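Local coordinates for regulatory protein RecX (Lactobacillus reuteri, PDB 3D5L) that probably modulates the activity of RecA, the recombinase that acts in DNA repair, at residues Q74-E78 against S79-K83; E93-E96 against P97-K101; S116-R119 against T120-T124; G130-R133 against Q134-Q138; S144-D147 against D148-Q152. All blocks are in the same frame, centred on the assembly; numbering follows the deposited sequence.

Contact 1 (Q74-E78 against S79-K83); sequences QMRTE and SDIVK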
loop_
_atom_site.group_PDB
_atom_site.type_symbol
_atom_site.label_atom_id
_atom_site.label_comp_id
_atom_site.label_asym_id
_atom_site.label_seq_id
_atom_site.Cartn_x
_atom_site.Cartn_y
_atom_site.Cartn_z
ATOM N N GLN A 74 -9.837 0.975 -1.226
ATOM C CA GLN A 74 -9.074 2.098 -0.684
ATOM C C GLN A 74 -7.628 2.121 -1.156
ATOM O O GLN A 74 -7.120 1.152 -1.714
ATOM C CB GLN A 74 -9.064 2.054 0.850
ATOM C CG GLN A 74 -10.386 2.386 1.522
ATOM C CD GLN A 74 -10.375 2.093 3.016
ATOM O OE1 GLN A 74 -11.423 2.111 3.669
ATOM N NE2 GLN A 74 -9.190 1.819 3.561
ATOM N N MET A 75 -6.968 3.238 -0.875
ATOM C CA MET A 75 -5.570 3.474 -1.220
ATOM C C MET A 75 -4.677 2.539 -0.383
ATOM O O MET A 75 -4.914 2.369 0.811
ATOM C CB MET A 75 -5.252 4.939 -0.921
ATOM C CG MET A 75 -3.862 5.419 -1.314
ATOM S SD MET A 75 -3.662 7.196 -0.940
ATOM C CE MET A 75 -4.853 7.911 -2.150
ATOM N N ARG A 76 -3.661 1.947 -1.019
ATOM C CA ARG A 76 -2.734 1.017 -0.366
ATOM C C ARG A 76 -1.278 1.282 -0.716
ATOM O O ARG A 76 -0.972 1.712 -1.828
ATOM C CB ARG A 76 -3.001 -0.431 -0.797
ATOM C CG ARG A 76 -4.446 -0.831 -0.952
ATOM C CD ARG A 76 -5.161 -0.938 0.371
ATOM N NE ARG A 76 -6.515 -1.425 0.163
ATOM C CZ ARG A 76 -7.389 -1.635 1.136
ATOM N NH1 ARG A 76 -7.050 -1.395 2.406
ATOM N NH2 ARG A 76 -8.601 -2.087 0.839
ATOM N N THR A 77 -0.386 0.982 0.229
ATOM C CA THR A 77 1.056 1.122 0.025
ATOM C C THR A 77 1.507 -0.251 -0.454
ATOM O O THR A 77 0.719 -1.207 -0.472
ATOM C CB THR A 77 1.829 1.381 1.338
ATOM O OG1 THR A 77 1.565 0.306 2.251
ATOM C CG2 THR A 77 1.428 2.704 1.971
ATOM N N GLU A 78 2.776 -0.354 -0.821
ATOM C CA GLU A 78 3.320 -1.623 -1.269
ATOM C C GLU A 78 3.319 -2.584 -0.084
ATOM O O GLU A 78 2.948 -3.751 -0.212
ATOM C CB GLU A 78 4.748 -1.420 -1.783
ATOM C CG GLU A 78 5.516 -2.707 -1.995
ATOM C CD GLU A 78 6.914 -2.470 -2.538
ATOM O OE1 GLU A 78 7.027 -1.978 -3.689
ATOM O OE2 GLU A 78 7.891 -2.777 -1.807
ATOM N N SER A 79 3.725 -2.087 1.076
ATOM C CA SER A 79 3.764 -2.924 2.264
ATOM C C SER A 79 2.370 -3.394 2.670
ATOM O O SER A 79 2.243 -4.367 3.408
ATOM C CB SER A 79 4.439 -2.190 3.428
ATOM O OG SER A 79 3.672 -1.088 3.863
ATOM N N ASP A 80 1.324 -2.707 2.206
ATOM C CA ASP A 80 -0.038 -3.143 2.521
ATOM C C ASP A 80 -0.335 -4.357 1.648
ATOM O O ASP A 80 -0.946 -5.326 2.093
ATOM C CB ASP A 80 -1.075 -2.054 2.221
ATOM C CG ASP A 80 -1.086 -0.941 3.258
ATOM O OD1 ASP A 80 -0.694 -1.190 4.424
ATOM O OD2 ASP A 80 -1.513 0.182 2.901
ATOM N N ILE A 81 0.108 -4.292 0.396
ATOM C CA ILE A 81 -0.097 -5.385 -0.542
ATOM C C ILE A 81 0.667 -6.639 -0.109
ATOM O O ILE A 81 0.124 -7.738 -0.146
ATOM C CB ILE A 81 0.360 -4.983 -1.944
ATOM C CG1 ILE A 81 -0.429 -3.758 -2.412
ATOM C CG2 ILE A 81 0.198 -6.159 -2.903
ATOM C CD1 ILE A 81 -1.929 -3.959 -2.440
ATOM N N VAL A 82 1.922 -6.452 0.296
ATOM C CA VAL A 82 2.789 -7.534 0.772
ATOM C C VAL A 82 2.170 -8.164 2.013
ATOM O O VAL A 82 2.065 -9.381 2.128
ATOM C CB VAL A 82 4.188 -6.991 1.156
ATOM C CG1 VAL A 82 4.978 -8.031 1.917
ATOM C CG2 VAL A 82 4.941 -6.571 -0.095
ATOM N N LYS A 83 1.758 -7.311 2.940
ATOM C CA LYS A 83 1.139 -7.750 4.173
ATOM C C LYS A 83 -0.161 -8.491 3.868
ATOM O O LYS A 83 -0.531 -9.440 4.564
ATOM C CB LYS A 83 0.885 -6.527 5.055
ATOM C CG LYS A 83 0.459 -6.835 6.469
ATOM C CD LYS A 83 0.607 -5.603 7.356
ATOM C CE LYS A 83 0.130 -5.909 8.768
ATOM N NZ LYS A 83 0.842 -7.109 9.329
HETATM O O HOH W 1 -4.282 0.108 3.285
#
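Asp80 OD2 is gripped from two quarters: the backbone N-H of Thr77 reaches it at 3.0 Å, and water 1 donates to the same oxygen from 2.8 Å. Thr77 stands at the N-cap of helix 78-87 and Asp80 is its third residue inward, which makes this the N3-to-N-cap bond that forms one half of a capping box. The bond is close to straight at its hydrogen (173°), yet the amide comes in from above the carboxylate plane. Water 1 also accepts from Arg76 NH1, so the arginine is tied to Asp80 through the water, NH1 and OD2 being 5.8 Å apart. The other arm of that guanidinium is held by Tyr70 O, and the Tyr70 ring makes a cation-pi contact with it. Being an N3 residue, the aspartate also places its charge where the helix dipole would probably stabilise it.

Thr77 serves the cap with more than its amide. Its carbonyl oxygen takes the N-H of Ile81, and more weakly that of Asp80, while Val82 N bonds to Glu78 O at 2.9 Å and continues the helical bonding. With chi1 at 58°, Thr77 OG1 sits between its own N and carbonyl carbon and is turned over the first turn, where it donates to Ser79 OG at 3.0 Å. Ser79 OG in turn bonds to Lys139 O, and the Glu78 carboxylate leaves the turn to form a salt bridge with Arg103. On the buried side, Ile81 CD1 lies 4.0 Å from Arg76 CB.

Contact 2 (E93-E96 against P97-K101); sequences EFVE and PILKK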
loop_
_atom_site.group_PDB
_atom_site.type_symbol
_atom_site.label_atom_id
_atom_site.label_comp_id
_atom_site.label_asym_id
_atom_site.label_seq_id
_atom_site.Cartn_x
_atom_site.Cartn_y
_atom_site.Cartn_z
ATOM N N GLU A 93 6.967 -17.230 -3.559
ATOM C CA GLU A 93 7.560 -17.013 -4.871
ATOM C C GLU A 93 6.624 -16.159 -5.739
ATOM O O GLU A 93 7.021 -15.703 -6.809
ATOM C CB GLU A 93 7.863 -18.353 -5.569
ATOM C CG GLU A 93 6.639 -19.232 -5.810
ATOM C CD GLU A 93 6.467 -20.295 -4.746
ATOM O OE1 GLU A 93 6.848 -20.034 -3.580
ATOM O OE2 GLU A 93 5.946 -21.390 -5.075
ATOM N N PHE A 94 5.390 -15.945 -5.277
ATOM C CA PHE A 94 4.429 -15.133 -6.036
ATOM C C PHE A 94 4.446 -13.658 -5.644
ATOM O O PHE A 94 4.024 -12.803 -6.426
ATOM C CB PHE A 94 2.978 -15.616 -5.848
ATOM C CG PHE A 94 2.723 -17.023 -6.291
ATOM C CD1 PHE A 94 3.584 -17.667 -7.168
ATOM C CD2 PHE A 94 1.584 -17.692 -5.861
ATOM C CE1 PHE A 94 3.316 -18.947 -7.609
ATOM C CE2 PHE A 94 1.308 -18.979 -6.303
ATOM C CZ PHE A 94 2.176 -19.607 -7.178
ATOM N N VAL A 95 4.906 -13.371 -4.430
ATOM C CA VAL A 95 4.936 -12.007 -3.915
ATOM C C VAL A 95 5.582 -10.989 -4.850
ATOM O O VAL A 95 4.911 -10.087 -5.362
ATOM C CB VAL A 95 5.666 -11.934 -2.545
ATOM C CG1 VAL A 95 5.659 -10.500 -2.028
ATOM C CG2 VAL A 95 5.000 -12.862 -1.545
ATOM N N GLU A 96 6.887 -11.134 -5.056
ATOM C CA GLU A 96 7.640 -10.219 -5.903
ATOM C C GLU A 96 7.067 -10.088 -7.322
ATOM O O GLU A 96 7.002 -8.982 -7.849
ATOM C CB GLU A 96 9.119 -10.649 -5.948
ATOM C CG GLU A 96 10.089 -9.550 -6.391
ATOM C CD GLU A 96 9.973 -8.265 -5.560
ATOM O OE1 GLU A 96 10.080 -8.333 -4.308
ATOM O OE2 GLU A 96 9.774 -7.184 -6.168
ATOM N N PRO A 97 6.665 -11.210 -7.964
ATOM C CA PRO A 97 6.102 -11.125 -9.321
ATOM C C PRO A 97 4.805 -10.308 -9.349
ATOM O O PRO A 97 4.600 -9.488 -10.238
ATOM C CB PRO A 97 5.869 -12.593 -9.701
ATOM C CG PRO A 97 6.953 -13.301 -8.957
ATOM C CD PRO A 97 6.912 -12.616 -7.601
ATOM N N ILE A 98 3.931 -10.537 -8.372
ATOM C CA ILE A 98 2.665 -9.809 -8.283
ATOM C C ILE A 98 2.911 -8.331 -7.981
ATOM O O ILE A 98 2.269 -7.468 -8.570
ATOM C CB ILE A 98 1.734 -10.455 -7.200
ATOM C CG1 ILE A 98 1.146 -11.757 -7.756
ATOM C CG2 ILE A 98 0.621 -9.491 -6.768
ATOM C CD1 ILE A 98 0.266 -12.506 -6.790
ATOM N N LEU A 99 3.845 -8.033 -7.078
ATOM C CA LEU A 99 4.158 -6.640 -6.757
ATOM C C LEU A 99 4.648 -5.962 -8.021
ATOM O O LEU A 99 4.290 -4.816 -8.300
ATOM C CB LEU A 99 5.260 -6.521 -5.700
ATOM C CG LEU A 99 4.966 -6.879 -4.242
ATOM C CD1 LEU A 99 6.201 -6.567 -3.396
ATOM C CD2 LEU A 99 3.766 -6.086 -3.737
ATOM N N LYS A 100 5.478 -6.686 -8.769
ATOM C CA LYS A 100 6.034 -6.194 -10.021
ATOM C C LYS A 100 4.925 -5.993 -11.041
ATOM O O LYS A 100 4.878 -4.963 -11.717
ATOM C CB LYS A 100 7.050 -7.189 -10.581
ATOM C CG LYS A 100 7.733 -6.712 -11.847
ATOM C CD LYS A 100 8.652 -7.784 -12.412
ATOM C CE LYS A 100 9.338 -7.316 -13.694
ATOM N NZ LYS A 100 10.214 -8.383 -14.256
ATOM N N LYS A 101 4.038 -6.976 -11.158
ATOM C CA LYS A 101 2.942 -6.869 -12.106
ATOM C C LYS A 101 1.995 -5.731 -11.754
ATOM O O LYS A 101 1.549 -4.994 -12.634
ATOM C CB LYS A 101 2.156 -8.183 -12.200
ATOM C CG LYS A 101 0.931 -8.055 -13.105
ATOM C CD LYS A 101 0.327 -9.398 -13.528
ATOM C CE LYS A 101 -0.787 -9.154 -14.559
ATOM N NZ LYS A 101 -1.428 -10.404 -15.072
#
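Leu99 climbs back along its helix over Val95, the residue one turn earlier. Its CB lies 3.6 Å from Val95 O, and CG comes to 3.4 Å of the same oxygen because chi1 of -72° sets CG beside the leucine's own backbone N, on the side facing the preceding turn. At the tip, CD1 meets Val95 CG1 at 4.2 Å, the two side chains running alongside each other, and the leucine's two methyls also pack on helix 78-87, CD1 on Val82 and CD2 on Ile81. The carbonyl that the leucine overlies is engaged as well: Leu99 N bonds to Val95 O at 2.9 Å.

One residue earlier, Ile98 repeats the pattern on Phe94. Its N-H takes Phe94 O at 3.0 Å, CG1 lies close to that oxygen, and CD1 reaches Phe94 CB at 4.2 Å, while the phenyl ring itself goes off to Thr56 and Gln60 of helix 48-71.

Between these turns Pro97 removes one backbone bond. Its N carries no hydrogen, and Glu93 O faces ring carbons instead, with Pro97 CD at 3.2 Å. Regular bonding resumes at Ile98, and Lys100 N again finds Glu96 O. The arrangement is a proline kink inside an amphipathic helix, here helix 92-104, whose apolar side packs on two other helices in the first three-helix, HTH-related region of RecX.

Contact 3 (S116-R119 against T120-T124); sequences SYVR and TMINT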
loop_
_atom_site.group_PDB
_atom_site.type_symbol
_atom_site.label_atom_id
_atom_site.label_comp_id
_atom_site.label_asym_id
_atom_site.label_seq_id
_atom_site.Cartn_x
_atom_site.Cartn_y
_atom_site.Cartn_z
ATOM N N SER A 116 -0.091 11.933 -0.318
ATOM C CA SER A 116 -1.490 11.987 0.100
ATOM C C SER A 116 -1.591 11.876 1.609
ATOM O O SER A 116 -2.456 12.489 2.233
ATOM C CB SER A 116 -2.288 10.839 -0.527
ATOM O OG SER A 116 -2.360 10.978 -1.937
ATOM N N TYR A 117 -0.710 11.067 2.187
ATOM C CA TYR A 117 -0.702 10.883 3.625
ATOM C C TYR A 117 -0.361 12.191 4.313
ATOM O O TYR A 117 -1.033 12.598 5.259
ATOM C CB TYR A 117 0.321 9.824 4.025
ATOM C CG TYR A 117 0.394 9.608 5.516
ATOM C CD1 TYR A 117 -0.526 8.784 6.166
ATOM C CD2 TYR A 117 1.376 10.235 6.282
ATOM C CE1 TYR A 117 -0.469 8.584 7.536
ATOM C CE2 TYR A 117 1.442 10.045 7.662
ATOM C CZ TYR A 117 0.515 9.216 8.280
ATOM O OH TYR A 117 0.578 9.009 9.640
ATOM N N VAL A 118 0.687 12.852 3.838
ATOM C CA VAL A 118 1.106 14.114 4.441
ATOM C C VAL A 118 -0.010 15.144 4.328
ATOM O O VAL A 118 -0.363 15.788 5.316
ATOM C CB VAL A 118 2.406 14.644 3.794
ATOM C CG1 VAL A 118 2.700 16.053 4.278
ATOM C CG2 VAL A 118 3.570 13.727 4.172
ATOM N N ARG A 119 -0.577 15.283 3.132
ATOM C CA ARG A 119 -1.666 16.220 2.917
ATOM C C ARG A 119 -2.810 15.970 3.909
ATOM O O ARG A 119 -3.319 16.899 4.533
ATOM C CB ARG A 119 -2.181 16.099 1.479
ATOM C CG ARG A 119 -3.401 16.953 1.169
ATOM C CD ARG A 119 -3.246 18.346 1.739
ATOM N NE ARG A 119 -1.941 18.912 1.417
ATOM C CZ ARG A 119 -1.551 20.137 1.753
ATOM N NH1 ARG A 119 -2.372 20.937 2.428
ATOM N NH2 ARG A 119 -0.337 20.556 1.415
ATOM N N THR A 120 -3.215 14.713 4.058
ATOM C CA THR A 120 -4.289 14.379 4.983
ATOM C C THR A 120 -3.887 14.724 6.419
ATOM O O THR A 120 -4.723 15.161 7.201
ATOM C CB THR A 120 -4.648 12.880 4.939
ATOM O OG1 THR A 120 -5.064 12.515 3.618
ATOM C CG2 THR A 120 -5.782 12.584 5.905
ATOM N N MET A 121 -2.616 14.513 6.769
ATOM C CA MET A 121 -2.149 14.825 8.118
ATOM C C MET A 121 -2.238 16.331 8.338
ATOM O O MET A 121 -2.662 16.807 9.388
ATOM C CB MET A 121 -0.700 14.367 8.321
ATOM C CG MET A 121 -0.524 12.860 8.575
ATOM S SD MET A 121 -1.633 12.196 9.868
ATOM C CE MET A 121 -2.779 11.245 8.849
ATOM N N ILE A 122 -1.836 17.088 7.330
ATOM C CA ILE A 122 -1.893 18.533 7.428
ATOM C C ILE A 122 -3.337 19.042 7.592
ATOM O O ILE A 122 -3.575 20.068 8.234
ATOM C CB ILE A 122 -1.235 19.152 6.195
ATOM C CG1 ILE A 122 0.277 18.982 6.317
ATOM C CG2 ILE A 122 -1.627 20.619 6.056
ATOM C CD1 ILE A 122 1.058 19.503 5.130
ATOM N N ASN A 123 -4.292 18.299 7.034
ATOM C CA ASN A 123 -5.710 18.648 7.087
ATOM C C ASN A 123 -6.467 18.178 8.332
ATOM O O ASN A 123 -7.506 18.737 8.667
ATOM C CB ASN A 123 -6.436 18.047 5.879
ATOM C CG ASN A 123 -6.197 18.807 4.591
ATOM O OD1 ASN A 123 -6.541 18.316 3.516
ATOM N ND2 ASN A 123 -5.628 20.006 4.685
ATOM N N THR A 124 -5.965 17.148 9.005
ATOM C CA THR A 124 -6.675 16.599 10.150
ATOM C C THR A 124 -5.831 16.336 11.395
ATOM O O THR A 124 -6.347 15.829 12.394
ATOM C CB THR A 124 -7.345 15.251 9.770
ATOM O OG1 THR A 124 -6.325 14.271 9.520
ATOM C CG2 THR A 124 -8.213 15.398 8.509
#
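From Ser116 to Asn123 the backbone keeps i to i+4 bonding, the tightest being Ile122 N to Val118 O at 2.8 Å. This is the C-terminal half of helix 110-124, in the second three-helix region of the RecX fold. Ser116 O accepts twice: Thr120 N and Thr120 OG1 both stand 3.0 Å from it, reaching it from opposite faces of its carbonyl plane. Chi1 of -60° lays the threonine hydroxyl back over the preceding turn, where it can donate to that carbonyl.

The main side-chain contact is between Tyr117 and Met121. The methionine chain, bent at chi2 and chi3, folds across the phenol: CG lies over one face, 4.0 Å from the ring centroid and 27° off the normal, a CH-pi contact displaced toward CE2. SD follows more obliquely at 4.6 Å from the centroid, a Met-aromatic contact. His135 of helix 129-138 meets the same tyrosine with its ring nearly parallel, and Ile132 touches both Tyr117 and Met121, tying this surface to the next helix.

On another side, Val118 CG1 packs on Ile122 CD1 at 3.9 Å. Arg119, bent at chi2 and chi3, folds toward the following turn, and Ile122 CD1 lies over one face of its guanidinium, toward the rim. Its aliphatic part crosses Asn123, whose OD1 is 3.7 Å from Arg119 CD.

Contact 4 (G130-R133 against Q134-Q138); sequences GIIR and QHLRQ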
loop_
_atom_site.group_PDB
_atom_site.type_symbol
_atom_site.label_atom_id
_atom_site.label_comp_id
_atom_site.label_asym_id
_atom_site.label_seq_id
_atom_site.Cartn_x
_atom_site.Cartn_y
_atom_site.Cartn_z
ATOM N N GLY A 130 9.111 15.121 12.022
ATOM C CA GLY A 130 9.813 14.001 12.620
ATOM C C GLY A 130 8.942 12.775 12.789
ATOM O O GLY A 130 9.375 11.662 12.513
ATOM N N ILE A 131 7.708 12.979 13.241
ATOM C CA ILE A 131 6.778 11.874 13.442
ATOM C C ILE A 131 6.201 11.368 12.117
ATOM O O ILE A 131 5.970 10.158 11.958
ATOM C CB ILE A 131 5.639 12.292 14.419
ATOM C CG1 ILE A 131 5.928 11.729 15.817
ATOM C CG2 ILE A 131 4.286 11.790 13.935
ATOM C CD1 ILE A 131 7.322 12.047 16.341
ATOM N N ILE A 132 5.970 12.286 11.177
ATOM C CA ILE A 132 5.439 11.911 9.870
ATOM C C ILE A 132 6.477 11.009 9.217
ATOM O O ILE A 132 6.150 9.942 8.703
ATOM C CB ILE A 132 5.230 13.137 8.948
ATOM C CG1 ILE A 132 4.339 14.177 9.621
ATOM C CG2 ILE A 132 4.583 12.691 7.648
ATOM C CD1 ILE A 132 2.871 13.853 9.557
ATOM N N ARG A 133 7.734 11.446 9.264
ATOM C CA ARG A 133 8.860 10.709 8.692
ATOM C C ARG A 133 8.976 9.320 9.318
ATOM O O ARG A 133 9.223 8.327 8.633
ATOM C CB ARG A 133 10.170 11.481 8.916
ATOM C CG ARG A 133 11.383 10.907 8.169
ATOM C CD ARG A 133 12.674 11.682 8.482
ATOM N NE ARG A 133 12.555 13.107 8.202
ATOM C CZ ARG A 133 12.677 14.061 9.126
ATOM N NH1 ARG A 133 12.928 13.731 10.394
ATOM N NH2 ARG A 133 12.539 15.346 8.791
ATOM N N GLN A 134 8.803 9.264 10.627
ATOM C CA GLN A 134 8.876 8.010 11.347
ATOM C C GLN A 134 7.738 7.084 10.933
ATOM O O GLN A 134 7.936 5.884 10.782
ATOM C CB GLN A 134 8.817 8.279 12.852
ATOM C CG GLN A 134 8.794 7.026 13.703
ATOM C CD GLN A 134 8.915 7.328 15.186
ATOM O OE1 GLN A 134 8.103 8.068 15.755
ATOM N NE2 GLN A 134 9.929 6.745 15.825
ATOM N N HIS A 135 6.545 7.640 10.743
ATOM C CA HIS A 135 5.396 6.829 10.352
ATOM C C HIS A 135 5.532 6.269 8.935
ATOM O O HIS A 135 5.168 5.125 8.680
ATOM C CB HIS A 135 4.113 7.648 10.441
ATOM C CG HIS A 135 2.871 6.845 10.222
ATOM N ND1 HIS A 135 2.198 6.221 11.249
ATOM C CD2 HIS A 135 2.202 6.527 9.085
ATOM C CE1 HIS A 135 1.167 5.554 10.758
ATOM N NE2 HIS A 135 1.149 5.724 9.447
ATOM N N LEU A 136 6.046 7.076 8.014
ATOM C CA LEU A 136 6.212 6.625 6.637
ATOM C C LEU A 136 7.355 5.622 6.494
ATOM O O LEU A 136 7.316 4.763 5.615
ATOM C CB LEU A 136 6.409 7.830 5.708
ATOM C CG LEU A 136 5.129 8.677 5.594
ATOM C CD1 LEU A 136 5.421 9.998 4.887
ATOM C CD2 LEU A 136 4.043 7.878 4.857
ATOM N N ARG A 137 8.370 5.728 7.350
ATOM C CA ARG A 137 9.479 4.777 7.317
ATOM C C ARG A 137 8.890 3.417 7.693
ATOM O O ARG A 137 9.234 2.397 7.097
ATOM C CB ARG A 137 10.573 5.154 8.328
ATOM C CG ARG A 137 11.622 6.138 7.822
ATOM C CD ARG A 137 12.490 6.666 8.977
ATOM N NE ARG A 137 13.639 7.432 8.502
ATOM C CZ ARG A 137 14.395 8.222 9.265
ATOM N NH1 ARG A 137 14.131 8.368 10.561
ATOM N NH2 ARG A 137 15.431 8.859 8.731
ATOM N N GLN A 138 7.980 3.412 8.663
ATOM C CA GLN A 138 7.336 2.169 9.108
ATOM C C GLN A 138 6.401 1.579 8.054
ATOM O O GLN A 138 6.118 0.386 8.073
ATOM C CB GLN A 138 6.547 2.400 10.406
ATOM C CG GLN A 138 7.393 2.754 11.631
ATOM C CD GLN A 138 6.553 2.876 12.914
ATOM O OE1 GLN A 138 5.942 1.900 13.370
ATOM N NE2 GLN A 138 6.523 4.078 13.497
#
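Arg133 lays its aliphatic chain against the flat head of Arg137, one turn further along the helix. Arg133 CD sits over the centre of the Arg137 guanidinium, 3.9 Å above its plane, and the two guanidinium planes are turned 60° apart. Arg133 bends at chi3 (-56°), which swings its own head away from that of its neighbour. The Arg137 head is also fixed from outside, through a salt bridge from NE to Glu143. A serine in place of Arg133 would probably strip this face of the Arg137 guanidinium of its cover and leave Ile146 with less to pack against.

Among apolar contacts, Ile132 CG2 and Leu136 CD1 lie 3.9 Å apart, their chains running alongside each other, and Leu136 also touches Tyr117.

Backbone bonds complete the set: His135 N to Ile131 O and Leu136 N to Ile132 O, each 2.9 Å, with Gln134 and Arg137 bonded likewise to Gly130 and Arg133. Helix 129-138 thus packs through Ile132 and Leu136 on helix 110-124 and, through the arginine stems and Leu136, on Ile146 of helix 143-149, as the middle helix of the second three-helix, HTH-related region of RecX.

Contact 5 (S144-D147 against D148-Q152); sequences SDID and DALTQ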
loop_
_atom_site.group_PDB
_atom_site.type_symbol
_atom_site.label_atom_id
_atom_site.label_comp_id
_atom_site.label_asym_id
_atom_site.label_seq_id
_atom_site.Cartn_x
_atom_site.Cartn_y
_atom_site.Cartn_z
ATOM N N SER A 144 13.814 9.122 0.209
ATOM C CA SER A 144 13.600 10.053 -0.894
ATOM C C SER A 144 12.115 10.375 -1.056
ATOM O O SER A 144 11.752 11.533 -1.217
ATOM C CB SER A 144 14.138 9.460 -2.186
ATOM O OG SER A 144 13.413 8.305 -2.526
ATOM N N ASP A 145 11.257 9.355 -1.016
ATOM C CA ASP A 145 9.811 9.569 -1.136
ATOM C C ASP A 145 9.288 10.304 0.108
ATOM O O ASP A 145 8.307 11.042 0.047
ATOM C CB ASP A 145 9.054 8.231 -1.278
ATOM C CG ASP A 145 9.301 7.544 -2.613
ATOM O OD1 ASP A 145 9.739 8.217 -3.563
ATOM O OD2 ASP A 145 9.039 6.323 -2.733
ATOM N N ILE A 146 9.948 10.103 1.243
ATOM C CA ILE A 146 9.511 10.773 2.467
ATOM C C ILE A 146 9.868 12.244 2.458
ATOM O O ILE A 146 9.066 13.091 2.862
ATOM C CB ILE A 146 10.131 10.138 3.722
ATOM C CG1 ILE A 146 9.512 8.755 3.948
ATOM C CG2 ILE A 146 9.912 11.064 4.921
ATOM C CD1 ILE A 146 10.353 7.830 4.791
ATOM N N ASP A 147 11.081 12.545 2.010
ATOM C CA ASP A 147 11.517 13.926 1.958
ATOM C C ASP A 147 10.632 14.676 0.963
ATOM O O ASP A 147 10.221 15.801 1.235
ATOM C CB ASP A 147 12.993 14.019 1.548
ATOM C CG ASP A 147 13.936 13.424 2.593
ATOM O OD1 ASP A 147 13.583 13.446 3.795
ATOM O OD2 ASP A 147 15.031 12.938 2.211
ATOM N N ASP A 148 10.324 14.051 -0.173
ATOM C CA ASP A 148 9.457 14.691 -1.171
ATOM C C ASP A 148 8.081 15.034 -0.572
ATOM O O ASP A 148 7.558 16.128 -0.765
ATOM C CB ASP A 148 9.256 13.787 -2.405
ATOM C CG ASP A 148 10.535 13.592 -3.214
ATOM O OD1 ASP A 148 11.515 14.336 -2.979
ATOM O OD2 ASP A 148 10.566 12.702 -4.098
ATOM N N ALA A 149 7.500 14.095 0.163
ATOM C CA ALA A 149 6.194 14.313 0.778
ATOM C C ALA A 149 6.248 15.382 1.867
ATOM O O ALA A 149 5.314 16.162 2.018
ATOM C CB ALA A 149 5.666 12.999 1.356
ATOM N N LEU A 150 7.354 15.410 2.614
ATOM C CA LEU A 150 7.543 16.369 3.705
ATOM C C LEU A 150 7.791 17.783 3.211
ATOM O O LEU A 150 7.921 18.709 4.010
ATOM C CB LEU A 150 8.712 15.932 4.603
ATOM C CG LEU A 150 8.369 15.367 5.990
ATOM C CD1 LEU A 150 6.994 14.753 5.986
ATOM C CD2 LEU A 150 9.425 14.346 6.400
ATOM N N THR A 151 7.858 17.948 1.897
ATOM C CA THR A 151 8.081 19.263 1.338
ATOM C C THR A 151 6.838 20.153 1.515
ATOM O O THR A 151 6.942 21.376 1.572
ATOM C CB THR A 151 8.482 19.147 -0.149
ATOM O OG1 THR A 151 9.337 20.238 -0.478
ATOM C CG2 THR A 151 7.257 19.153 -1.071
ATOM N N GLN A 152 5.666 19.539 1.627
ATOM C CA GLN A 152 4.433 20.301 1.820
ATOM C C GLN A 152 4.486 20.911 3.219
ATOM O O GLN A 152 3.793 21.882 3.508
ATOM C CB GLN A 152 3.195 19.393 1.763
ATOM C CG GLN A 152 3.150 18.391 0.635
ATOM C CD GLN A 152 1.973 17.446 0.766
ATOM O OE1 GLN A 152 1.953 16.366 0.181
ATOM N NE2 GLN A 152 0.979 17.853 1.539
HETATM O O HOH W 2 11.609 9.970 -4.258
#
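Leu150 folds back over Ile146, bringing CD2 to 3.6 Å of Ile146 CG2. The two branched chains run alongside each other, and Leu150 CB lies 3.4 Å from Ile146 O, the carbonyl to which the leucine's own N-H bonds at 2.9 Å. Its torsions, chi1 -107° and chi2 27°, lie off the staggered positions and turn CD2 toward Ile146 CG2 in the model. Cut back to an alanine, this position would lack both methyls, and Ile146 CG2 and Ile132 would probably be left facing a gap.

A polar group forms around Ser144, Asp145 and Asp148, where water 2 links three side chains. Ser144 OG donates to it, and the water donates to Asp145 OD1 at 2.7 Å and to Asp148 OD2 at 2.9 Å. The two carboxylates are thus joined although OD1 of Asp145 and OD2 of Asp148 stand only 4.6 Å apart. Asp148 OD2 also receives a bond from His111 NE2, which would be expected to ease the crowding of negative charge. Ser144 O meanwhile takes the N-H of Asp148, one turn further along. Ala149 N bonds to Asp145 O at 3.2 Å.

In the fold, helix 143-149 lies against two others. Ile146 inserts among Arg133, Leu136 and Arg137 of helix 129-138, Leu150 reaches Ile132 of that same helix, and Ala149 meets Val118 while Asp145 touches His111, both on helix 110-124.

Overall arrangement
The five contacts follow one another along the chain without overlap and form two clusters. Contacts 1 and 2, their centres about 13 Å apart, share an interface in the first three-helix region, where Leu99 CD1 packs 3.5 Å from Val82 CG2. Contacts 3, 4 and 5 lie in the second such region with centres about 11 to 13 Å apart. Ile132 of contact 4 lies between the other two: its CG2 meets Val118 CG2 at 3.8 Å and Leu150 CD1 at 3.6 Å. The clusters touch through Met75 SD and Ser116 CB, 3.9 Å apart, joining contacts 1 and 3. Contacts 2 and 3, about 30 Å apart between centres, lie on opposite sides of the chain's centre.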